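Side-chain contact in putative lipase (Bacteroides thetaiotaomicron VPI-5482, PDB 3BZW), which belongs to the GDSL-like (SGNH hydrolase) family and probably hydrolyses ester bonds of lipids, perhaps of lysophospholipids: residues Cys191-Tyr194 with Ile195-Val199. Residues are numbered along the deposited sequence; the frame is centred on the assembly and turned at random.
Sequences CGEY and IDAYV
Cys191 brings its sulfur up to the phenol end of Tyr198, SG lying 3.5 Å from Tyr198 OH; chi1 of 59° places SG between the residue's own backbone N and carbonyl carbon, facing the phenol oxygen. Tyr198 OH is hydrogen-bonded to Val105 O and to Asn189 ND2, while Asn189 OD1 takes the backbone N-H groups of Cys191 and Glu193, so the ring end and the loop share one amide. Glu193 meets the same ring obliquely, its CB 3.7 Å from Tyr198 CE2. A turn about its CB-CG bond (chi2 -82°) bends the chain and sends the carboxylate across to the methyl of Ala197, with its plane nearly perpendicular to the Tyr198 ring; Glu193 OE1 lies 3.4 Å from Ala197 CB. Here the loop after strand 180-182 leads into helix 195-210, whose chain goes on to strand 213-214, the edge strand of the parallel five-stranded sheet of the SGNH-hydrolase fold. Replacing Tyr198 with an alanine would probably leave Val105 O and Asn189 ND2 without their hydroxyl partner and open a gap beside Cys191 SG and Glu193 CB. The carbonyl of Tyr194 is tied to the N-terminal part of the helix: Tyr194 O accepts from Ala197 N at 3.1 Å and also approaches the edge of the Tyr198 ring, 3.6 Å from Tyr198 CD2. Tyr194 CB lies 3.7 Å from Asp196 OD1, the oxygen that is salt-bridged to Arg134 of the second subunit. That arginine also makes a cation-pi contact with the Tyr194 ring, and Glu113 of the second subunit hydrogen-bonds Tyr194 OH.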
loop_
_atom_site.group_PDB
_atom_site.type_symbol
_atom_site.label_atom_id
_atom_site.label_comp_id
_atom_site.label_asym_id
_atom_site.label_seq_id
_atom_site.Cartn_x
_atom_site.Cartn_y
_atom_site.Cartn_z
ATOM N N CYS A 191 -29.064 -7.900 3.561
ATOM C CA CYS A 191 -28.243 -7.696 4.745
ATOM C C CYS A 191 -26.911 -7.026 4.419
ATOM O O CYS A 191 -25.935 -7.170 5.149
ATOM C CB CYS A 191 -28.042 -9.011 5.532
ATOM S SG CYS A 191 -27.278 -10.409 4.688
ATOM N N GLY A 192 -26.901 -6.285 3.314
ATOM C CA GLY A 192 -25.724 -5.536 2.899
ATOM C C GLY A 192 -24.526 -6.308 2.391
ATOM O O GLY A 192 -23.390 -5.872 2.565
ATOM N N GLU A 193 -24.766 -7.439 1.743
ATOM C CA GLU A 193 -23.675 -8.254 1.225
ATOM C C GLU A 193 -23.811 -8.496 -0.275
ATOM O O GLU A 193 -24.922 -8.590 -0.803
ATOM C CB GLU A 193 -23.647 -9.608 1.944
ATOM C CG GLU A 193 -23.420 -9.531 3.449
ATOM C CD GLU A 193 -21.959 -9.379 3.827
ATOM O OE1 GLU A 193 -21.111 -9.194 2.926
ATOM O OE2 GLU A 193 -21.659 -9.444 5.037
ATOM N N TYR A 194 -22.676 -8.573 -0.963
ATOM C CA TYR A 194 -22.691 -8.869 -2.388
ATOM C C TYR A 194 -22.557 -10.383 -2.467
ATOM O O TYR A 194 -22.142 -11.021 -1.499
ATOM C CB TYR A 194 -21.504 -8.219 -3.113
ATOM C CG TYR A 194 -21.613 -6.720 -3.289
ATOM C CD1 TYR A 194 -20.805 -5.850 -2.554
ATOM C CD2 TYR A 194 -22.517 -6.168 -4.202
ATOM C CE1 TYR A 194 -20.890 -4.469 -2.724
ATOM C CE2 TYR A 194 -22.609 -4.784 -4.378
ATOM C CZ TYR A 194 -21.792 -3.942 -3.634
ATOM O OH TYR A 194 -21.883 -2.574 -3.793
ATOM N N ILE A 195 -22.909 -10.957 -3.612
ATOM C CA ILE A 195 -22.806 -12.399 -3.807
ATOM C C ILE A 195 -21.387 -12.866 -3.459
ATOM O O ILE A 195 -21.185 -14.003 -3.027
ATOM C CB ILE A 195 -23.150 -12.773 -5.283
ATOM C CG1 ILE A 195 -23.055 -14.286 -5.492
ATOM C CG2 ILE A 195 -22.212 -12.052 -6.235
ATOM C CD1 ILE A 195 -24.084 -15.096 -4.712
ATOM N N ASP A 196 -20.418 -11.966 -3.637
ATOM C CA ASP A 196 -19.001 -12.233 -3.357
ATOM C C ASP A 196 -18.757 -12.907 -2.008
ATOM O O ASP A 196 -17.984 -13.858 -1.906
ATOM C CB ASP A 196 -18.204 -10.924 -3.361
ATOM C CG ASP A 196 -18.354 -10.143 -4.646
ATOM O OD1 ASP A 196 -19.379 -10.307 -5.338
ATOM O OD2 ASP A 196 -17.442 -9.345 -4.950
ATOM N N ALA A 197 -19.397 -12.380 -0.969
ATOM C CA ALA A 197 -19.232 -12.905 0.382
ATOM C C ALA A 197 -19.616 -14.374 0.493
ATOM O O ALA A 197 -18.992 -15.131 1.237
ATOM C CB ALA A 197 -20.059 -12.082 1.360
ATOM N N TYR A 198 -20.638 -14.774 -0.254
ATOM C CA TYR A 198 -21.117 -16.146 -0.215
ATOM C C TYR A 198 -20.231 -17.078 -1.030
ATOM O O TYR A 198 -20.174 -18.270 -0.767
ATOM C CB TYR A 198 -22.571 -16.185 -0.689
ATOM C CG TYR A 198 -23.459 -15.324 0.182
ATOM C CD1 TYR A 198 -24.124 -15.862 1.290
ATOM C CD2 TYR A 198 -23.552 -13.948 -0.037
ATOM C CE1 TYR A 198 -24.851 -15.046 2.163
ATOM C CE2 TYR A 198 -24.275 -13.125 0.828
ATOM C CZ TYR A 198 -24.916 -13.678 1.926
ATOM O OH TYR A 198 -25.594 -12.857 2.796
ATOM N N VAL A 199 -19.530 -16.521 -2.010
ATOM C CA VAL A 199 -18.614 -17.293 -2.836
ATOM C C VAL A 199 -17.317 -17.492 -2.041
ATOM O O VAL A 199 -16.803 -18.607 -1.919
ATOM C CB VAL A 199 -18.299 -16.535 -4.152
ATOM C CG1 VAL A 199 -17.173 -17.222 -4.903
ATOM C CG2 VAL A 199 -19.549 -16.469 -5.019
#